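Local atomic coordinates of ABC transporter periplasmic peptide-binding protein (Pseudoalteromonas, PDB entry 4QFL), a protein that binds dipeptides, here Ala-Phe, in the periplasm, probably delivering them to an ABC transporter for uptake into the cell. Residues I214-R219 and L223-K228; V40-Q45 and Q205-T210; I53-N58 and L242-T247. One frame throughout, in Å; residues are numbered along the deposited sequence.

Interaction 1: residues I214-R219 and L223-K228; sequences IYKEYR and LVRFYK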
# COMPACT_ATOMS: atom_id res chain seq x y z
N ILE A 214 18.25 1.74 12.93
CA ILE A 214 18.84 0.42 12.79
C ILE A 214 18.03 -0.57 13.58
O ILE A 214 17.49 -0.24 14.63
CB ILE A 214 20.28 0.41 13.32
CG1 ILE A 214 21.09 1.52 12.66
CG2 ILE A 214 20.94 -0.95 13.11
CD1 ILE A 214 22.52 1.60 13.14
N TYR A 215 17.95 -1.80 13.09
CA TYR A 215 17.23 -2.86 13.79
C TYR A 215 17.91 -3.25 15.10
O TYR A 215 19.12 -3.51 15.14
CB TYR A 215 17.10 -4.08 12.88
CG TYR A 215 16.49 -5.30 13.53
CD1 TYR A 215 17.27 -6.15 14.32
CD2 TYR A 215 15.15 -5.61 13.35
CE1 TYR A 215 16.72 -7.27 14.91
CE2 TYR A 215 14.60 -6.73 13.94
CZ TYR A 215 15.39 -7.55 14.72
OH TYR A 215 14.85 -8.67 15.31
N LYS A 216 17.13 -3.29 16.18
CA LYS A 216 17.61 -3.76 17.48
C LYS A 216 16.90 -5.04 17.94
O LYS A 216 17.54 -6.05 18.23
CB LYS A 216 17.47 -2.66 18.53
CG LYS A 216 17.95 -3.03 19.92
CD LYS A 216 19.44 -3.28 19.95
CE LYS A 216 19.89 -3.87 21.29
NZ LYS A 216 19.64 -2.96 22.44
N GLU A 217 15.57 -5.01 17.96
CA GLU A 217 14.80 -6.05 18.62
C GLU A 217 13.38 -6.20 18.07
O GLU A 217 12.79 -5.24 17.60
CB GLU A 217 14.74 -5.72 20.12
CG GLU A 217 14.13 -6.77 21.01
CD GLU A 217 14.00 -6.27 22.44
OE1 GLU A 217 14.75 -5.36 22.82
OE2 GLU A 217 13.13 -6.79 23.18
N TYR A 218 12.85 -7.41 18.16
CA TYR A 218 11.48 -7.68 17.74
C TYR A 218 10.86 -8.80 18.59
O TYR A 218 11.36 -9.92 18.62
CB TYR A 218 11.46 -8.04 16.25
CG TYR A 218 10.14 -8.57 15.71
CD1 TYR A 218 8.94 -7.91 15.93
CD2 TYR A 218 10.12 -9.73 14.94
CE1 TYR A 218 7.74 -8.39 15.41
CE2 TYR A 218 8.93 -10.23 14.43
CZ TYR A 218 7.76 -9.56 14.66
OH TYR A 218 6.61 -10.08 14.13
N ARG A 219 9.79 -8.48 19.31
CA ARG A 219 9.01 -9.49 20.01
C ARG A 219 7.75 -9.71 19.20
O ARG A 219 6.93 -8.80 19.08
CB ARG A 219 8.59 -9.02 21.40
CG ARG A 219 9.70 -8.43 22.24
CD ARG A 219 9.60 -8.95 23.68
NE ARG A 219 8.22 -9.06 24.15
CZ ARG A 219 7.82 -9.91 25.09
NH1 ARG A 219 8.69 -10.73 25.67
NH2 ARG A 219 6.54 -9.95 25.46
N LEU A 223 6.37 -6.05 20.17
CA LEU A 223 7.08 -4.82 19.86
C LEU A 223 8.21 -4.91 18.86
O LEU A 223 8.74 -5.97 18.57
CB LEU A 223 7.56 -4.11 21.13
CG LEU A 223 8.60 -4.75 22.05
CD1 LEU A 223 9.95 -4.97 21.38
CD2 LEU A 223 8.76 -3.85 23.26
N VAL A 224 8.56 -3.75 18.33
CA VAL A 224 9.75 -3.61 17.53
C VAL A 224 10.54 -2.41 18.06
O VAL A 224 9.98 -1.36 18.38
CB VAL A 224 9.45 -3.54 16.02
CG1 VAL A 224 8.05 -3.03 15.78
CG2 VAL A 224 10.49 -2.70 15.28
N ARG A 225 11.84 -2.61 18.20
CA ARG A 225 12.73 -1.60 18.72
C ARG A 225 13.81 -1.31 17.68
O ARG A 225 14.47 -2.22 17.17
CB ARG A 225 13.33 -2.09 20.03
CG ARG A 225 14.15 -1.06 20.76
CD ARG A 225 14.89 -1.71 21.92
NE ARG A 225 14.00 -2.49 22.79
CZ ARG A 225 13.19 -1.95 23.70
NH1 ARG A 225 13.13 -0.64 23.84
NH2 ARG A 225 12.43 -2.73 24.45
N PHE A 226 13.96 -0.02 17.35
CA PHE A 226 15.03 0.47 16.50
C PHE A 226 15.84 1.51 17.27
O PHE A 226 15.35 2.11 18.23
CB PHE A 226 14.47 1.20 15.27
CG PHE A 226 13.69 0.33 14.31
CD1 PHE A 226 13.91 -1.03 14.23
CD2 PHE A 226 12.73 0.90 13.48
CE1 PHE A 226 13.19 -1.81 13.34
CE2 PHE A 226 12.00 0.12 12.59
CZ PHE A 226 12.24 -1.24 12.52
N TYR A 227 17.08 1.72 16.84
CA TYR A 227 17.86 2.82 17.40
C TYR A 227 18.49 3.68 16.31
O TYR A 227 18.65 3.26 15.17
CB TYR A 227 18.92 2.31 18.39
CG TYR A 227 20.01 1.48 17.77
CD1 TYR A 227 19.80 0.15 17.45
CD2 TYR A 227 21.26 2.02 17.53
CE1 TYR A 227 20.80 -0.62 16.90
CE2 TYR A 227 22.27 1.27 16.99
CZ TYR A 227 22.04 -0.06 16.67
OH TYR A 227 23.05 -0.81 16.13
N LYS A 228 18.83 4.91 16.69
CA LYS A 228 19.34 5.89 15.75
C LYS A 228 20.60 5.40 15.02
O LYS A 228 21.50 4.80 15.62
CB LYS A 228 19.58 7.21 16.49
CG LYS A 228 20.92 7.84 16.24
CD LYS A 228 20.98 9.25 16.80
CE LYS A 228 22.17 10.01 16.23
NZ LYS A 228 22.11 11.47 16.49

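Interaction 2: residues V40-Q45 and Q205-T210; sequences VSFNPQ and QYPVGT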
# COMPACT_ATOMS: atom_id res chain seq x y z
N VAL A 40 5.01 -8.16 8.69
CA VAL A 40 5.12 -9.51 8.13
C VAL A 40 6.55 -9.86 7.76
O VAL A 40 6.88 -11.01 7.49
CB VAL A 40 4.24 -9.68 6.87
CG1 VAL A 40 2.77 -9.56 7.23
CG2 VAL A 40 4.62 -8.68 5.81
N SER A 41 7.41 -8.85 7.77
CA SER A 41 8.79 -9.03 7.36
C SER A 41 9.53 -7.74 7.71
O SER A 41 8.92 -6.74 8.05
CB SER A 41 8.85 -9.29 5.86
OG SER A 41 10.17 -9.59 5.44
N PHE A 42 10.85 -7.77 7.62
CA PHE A 42 11.61 -6.54 7.71
C PHE A 42 12.19 -6.11 6.36
O PHE A 42 13.02 -5.20 6.28
CB PHE A 42 12.65 -6.62 8.83
CG PHE A 42 12.04 -6.50 10.17
CD1 PHE A 42 11.59 -7.62 10.84
CD2 PHE A 42 11.82 -5.26 10.73
CE1 PHE A 42 10.97 -7.49 12.07
CE2 PHE A 42 11.21 -5.14 11.95
CZ PHE A 42 10.79 -6.25 12.62
N ASN A 43 11.70 -6.76 5.30
CA ASN A 43 12.04 -6.37 3.94
C ASN A 43 10.79 -5.94 3.18
O ASN A 43 9.90 -6.75 2.92
CB ASN A 43 12.73 -7.53 3.22
CG ASN A 43 12.94 -7.25 1.76
OD1 ASN A 43 12.76 -6.13 1.29
ND2 ASN A 43 13.35 -8.28 1.03
N PRO A 44 10.73 -4.65 2.80
CA PRO A 44 9.55 -4.07 2.13
C PRO A 44 9.19 -4.76 0.82
O PRO A 44 8.04 -4.67 0.38
CB PRO A 44 9.97 -2.62 1.86
CG PRO A 44 11.04 -2.35 2.88
CD PRO A 44 11.77 -3.64 3.06
N GLN A 45 10.16 -5.42 0.20
CA GLN A 45 9.96 -6.13 -1.06
C GLN A 45 8.86 -7.19 -1.04
O GLN A 45 8.23 -7.45 -2.06
CB GLN A 45 11.26 -6.82 -1.49
CG GLN A 45 12.37 -5.88 -1.88
CD GLN A 45 13.55 -6.63 -2.46
OE1 GLN A 45 13.85 -7.74 -2.01
NE2 GLN A 45 14.20 -6.05 -3.45
N GLN A 205 14.64 -10.99 7.93
CA GLN A 205 14.15 -10.89 9.31
C GLN A 205 15.02 -9.98 10.16
O GLN A 205 14.55 -9.30 11.06
CB GLN A 205 14.14 -12.25 9.97
CG GLN A 205 13.29 -13.28 9.29
CD GLN A 205 13.24 -14.55 10.08
OE1 GLN A 205 12.52 -14.64 11.08
NE2 GLN A 205 14.02 -15.55 9.66
N TYR A 206 16.32 -10.02 9.89
CA TYR A 206 17.28 -9.19 10.58
C TYR A 206 17.92 -8.30 9.54
O TYR A 206 18.91 -8.66 8.91
CB TYR A 206 18.32 -10.04 11.28
CG TYR A 206 17.70 -10.90 12.33
CD1 TYR A 206 17.20 -12.15 12.01
CD2 TYR A 206 17.59 -10.46 13.64
CE1 TYR A 206 16.62 -12.96 12.98
CE2 TYR A 206 17.01 -11.25 14.61
CZ TYR A 206 16.53 -12.51 14.27
OH TYR A 206 15.95 -13.32 15.22
N PRO A 207 17.32 -7.13 9.34
CA PRO A 207 17.59 -6.28 8.19
C PRO A 207 18.86 -5.47 8.33
O PRO A 207 19.30 -5.13 9.44
CB PRO A 207 16.38 -5.35 8.18
CG PRO A 207 16.00 -5.23 9.60
CD PRO A 207 16.31 -6.55 10.24
N VAL A 208 19.45 -5.15 7.18
CA VAL A 208 20.50 -4.16 7.09
C VAL A 208 20.15 -3.17 6.01
O VAL A 208 19.98 -3.54 4.85
CB VAL A 208 21.86 -4.80 6.75
CG1 VAL A 208 22.90 -3.73 6.51
CG2 VAL A 208 22.30 -5.74 7.88
N GLY A 209 20.02 -1.90 6.38
CA GLY A 209 19.68 -0.86 5.43
C GLY A 209 20.66 0.27 5.49
O GLY A 209 21.74 0.15 6.06
N THR A 210 20.29 1.40 4.90
CA THR A 210 21.12 2.59 4.96
C THR A 210 20.35 3.72 5.62
O THR A 210 20.81 4.87 5.64
CB THR A 210 21.56 3.05 3.56
OG1 THR A 210 20.40 3.25 2.73
CG2 THR A 210 22.45 2.02 2.92

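Interaction 3: residues I53-N58 and L242-T247; sequences IDIIAN and LVYDIT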
# COMPACT_ATOMS: atom_id res chain seq x y z
N ILE A 53 4.86 -1.73 6.08
CA ILE A 53 5.69 -0.69 5.47
C ILE A 53 5.81 0.55 6.35
O ILE A 53 6.86 1.19 6.41
CB ILE A 53 5.15 -0.30 4.07
CG1 ILE A 53 5.13 -1.52 3.14
CG2 ILE A 53 6.00 0.80 3.47
CD1 ILE A 53 6.46 -2.23 3.02
N ASP A 54 4.73 0.88 7.05
CA ASP A 54 4.73 2.05 7.92
C ASP A 54 5.80 1.88 8.98
O ASP A 54 6.38 2.86 9.43
CB ASP A 54 3.36 2.27 8.57
CG ASP A 54 2.41 3.07 7.69
OD1 ASP A 54 2.86 3.59 6.65
OD2 ASP A 54 1.21 3.20 8.03
N ILE A 55 6.06 0.64 9.38
CA ILE A 55 7.09 0.34 10.39
C ILE A 55 8.51 0.40 9.82
O ILE A 55 9.37 1.07 10.38
CB ILE A 55 6.87 -1.04 11.06
CG1 ILE A 55 5.52 -1.09 11.76
CG2 ILE A 55 7.99 -1.35 12.05
CD1 ILE A 55 5.15 -2.45 12.30
N ILE A 56 8.75 -0.29 8.71
CA ILE A 56 10.12 -0.60 8.28
C ILE A 56 10.74 0.28 7.18
O ILE A 56 11.94 0.50 7.18
CB ILE A 56 10.25 -2.09 7.84
CG1 ILE A 56 9.43 -2.34 6.58
CG2 ILE A 56 9.82 -3.01 8.97
CD1 ILE A 56 9.53 -3.78 6.06
N ALA A 57 9.93 0.77 6.25
CA ALA A 57 10.45 1.30 4.99
C ALA A 57 11.28 2.58 5.12
O ALA A 57 12.46 2.59 4.77
CB ALA A 57 9.32 1.50 4.01
N ASN A 58 10.66 3.64 5.62
CA ASN A 58 11.35 4.92 5.73
C ASN A 58 12.30 4.97 6.91
O ASN A 58 13.12 5.87 6.99
CB ASN A 58 10.35 6.08 5.86
CG ASN A 58 9.58 6.33 4.60
OD1 ASN A 58 8.35 6.29 4.58
ND2 ASN A 58 10.31 6.58 3.52
N LEU A 242 13.36 4.35 18.98
CA LEU A 242 12.04 4.27 18.38
C LEU A 242 11.49 2.89 18.69
O LEU A 242 12.07 1.89 18.26
CB LEU A 242 12.14 4.41 16.87
CG LEU A 242 11.44 5.58 16.19
CD1 LEU A 242 11.57 5.39 14.67
CD2 LEU A 242 9.98 5.65 16.62
N VAL A 243 10.40 2.83 19.44
CA VAL A 243 9.73 1.57 19.67
C VAL A 243 8.34 1.62 19.04
O VAL A 243 7.65 2.63 19.14
CB VAL A 243 9.60 1.25 21.18
CG1 VAL A 243 9.16 -0.19 21.39
CG2 VAL A 243 10.91 1.51 21.91
N TYR A 244 7.97 0.54 18.37
CA TYR A 244 6.60 0.33 17.91
C TYR A 244 5.89 -0.65 18.85
O TYR A 244 6.36 -1.76 19.10
CB TYR A 244 6.57 -0.22 16.48
CG TYR A 244 7.07 0.74 15.45
CD1 TYR A 244 8.43 0.88 15.21
CD2 TYR A 244 6.20 1.51 14.71
CE1 TYR A 244 8.91 1.76 14.27
CE2 TYR A 244 6.66 2.41 13.77
CZ TYR A 244 8.02 2.52 13.55
OH TYR A 244 8.49 3.39 12.60
N ASP A 245 4.74 -0.21 19.36
CA ASP A 245 3.93 -1.01 20.26
C ASP A 245 2.82 -1.62 19.42
O ASP A 245 1.92 -0.93 18.99
CB ASP A 245 3.35 -0.12 21.36
CG ASP A 245 2.48 -0.87 22.33
OD1 ASP A 245 2.02 -1.97 22.00
OD2 ASP A 245 2.23 -0.34 23.44
N ILE A 246 2.92 -2.92 19.16
CA ILE A 246 1.93 -3.58 18.31
C ILE A 246 0.61 -3.77 19.04
O ILE A 246 0.49 -4.61 19.93
CB ILE A 246 2.43 -4.92 17.84
CG1 ILE A 246 3.80 -4.75 17.18
CG2 ILE A 246 1.44 -5.54 16.88
CD1 ILE A 246 3.80 -3.81 16.03
N THR A 247 -0.38 -2.98 18.67
CA THR A 247 -1.66 -2.97 19.37
C THR A 247 -2.79 -2.92 18.34
O THR A 247 -3.20 -1.84 17.91
CB THR A 247 -1.79 -1.73 20.26
OG1 THR A 247 -0.62 -1.59 21.07
CG2 THR A 247 -3.00 -1.85 21.16
O HOH W 1 6.30 4.82 11.13

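Interaction 1: residues I214-R219 and L223-K228
The Y218 ring turns its edge to L223 O, with Y218 CD1 3.3 Å from that oxygen. V224 CG2 lies over one face of the F226 ring and K216 N at its edge, while E217 N stands over one face of the Y215 ring. The guanidinium of R225 meets E217 at its edge: R225 NE donates to E217 OE1 over 3.0 Å, nearly in the guanidinium plane but from above the carboxylate plane, the two planes being 44° apart. These side chains lie alongside each other, and the salt bridge closes at their ends. Y227 has two conformers; in the one described here its ring carries I214 on one face, CB standing 4.0 Å from the ring centroid and 21° off its normal, a CH-pi contact. Its CG, between backbone N and carbonyl carbon (chi1 67°), brings the ring over the partner strand.

Between the strands the geometry is that of an antiparallel hairpin interrupted by a classic beta bulge. K216 and E217 both face R225, whose carbonyl O accepts from K216 N at 3.0 Å and from E217 N at 3.1 Å. R225 N returns a nearly straight bond to E217 O.

Strand 223-228 continues the sheet through backbone bonds to strand 241-246. On the face bearing Y215, Y218, V224 and F226, helix 50-60 packs against V224 and F226, while F42 meets both tyrosine rings edge-to-face.

Interaction 2: residues V40-Q45 and Q205-T210
This is a small, buried, largely apolar contact between two loops: 40-45 links strand 30-35 to helix 50-60, while the loop holding 205-210 leads into strand 213-219. Only 151 Å² is buried, and F42 supplies nearly all of the first segment's share. Its CB lies 3.7 Å from P207 CG, the proline ring crossing the phenylalanine side chain at a slant. With CG anti to the carbonyl carbon (chi1 -75°), the F42 ring swings past the proline to the backbone of Q205, where F42 CD1 comes within 3.4 Å of Q205 O. Replacing F42 with an alanine would keep the CB contact with P207 but is likely to open a gap where the ring had lain beside Q205 O and against Y215 and Y218.

The F42 loop is shaped from within. S41 OG accepts from N43 N at 3.2 Å in an ST turn, and N43 OD1 accepts from Q45 N at 2.9 Å in an Asx turn, with N43 ND2 also bonded to Q45 OE1. D204, just before 205-210, bonds to the F42 backbone and, through OD1, to N43 ND2.

No hydrogen bond joins the two segments themselves, which is consistent with a fit that rests mainly on shape and on burial of apolar surface, while the polar bonds fix the path of the loop.

Interaction 3: residues I53-N58 and L242-T247
Y244 brings the face of its ring to I55 of the helix, with I55 CG2 3.9 Å from the ring centroid and 11° off the normal, almost directly over the centre: a CH-pi contact. The Y244 CG lies anti to the carbonyl carbon (chi1 -66°), which lays the ring against I55, and the two side chains run past one another head to tail. I55 CG1 lies over the same ring, 4.0 Å from Y244 CD2. At the far end the buried hydroxyl, Y244 OH, is 3.3 Å from I55 O. A water in the plane of the ring links the same hydroxyl to the carbonyl of the preceding residue, giving a proton to D54 O at 2.6 Å and lying 3.0 Å from Y244 OH. D54 OD1 accepts from I527 N, and the D54 side chain lies about 7 Å from the bound phenylalanine and alanine.

The 53-58 part of helix 50-60 runs along the sheet: its axis passes 10.7 Å from that of strand 242-246, the directions 159° apart, nearly antiparallel. Y244 also meets Y33 of the adjacent parallel strand.

Beyond it, D245 turns its carboxylate to K256 in a salt bridge. I246 then returns to the helix, its CD1 reaching 4.2 Å from I55 CD1 with the two side chains nearly perpendicular. At T247 the strand has ended, and the backbone O of this residue accepts from R253 NH1.

Interaction 1 is partly exposed, whereas interactions 2 and 3 are buried. Interaction 1 accordingly combines a backbone bond network with a salt bridge and the Y227 ring on the face of I214 and E217, and with Y215, Y218, V224 and F226 packed inward on the other; interaction 2 is loop-to-loop and largely apolar, and interaction 3 joins helix to strand through a CH-pi contact and a water. Interactions 1 and 3 share a sheet, since V224 O lies 2.8 Å from Y244 N, and the first hairpin is nested in the chain loop closed by the third. F42 of interaction 2 touches both others: F42 CE1 is 3.7 Å from Y218 CD2 and F42 CD2 3.5 Å from I56 CG2.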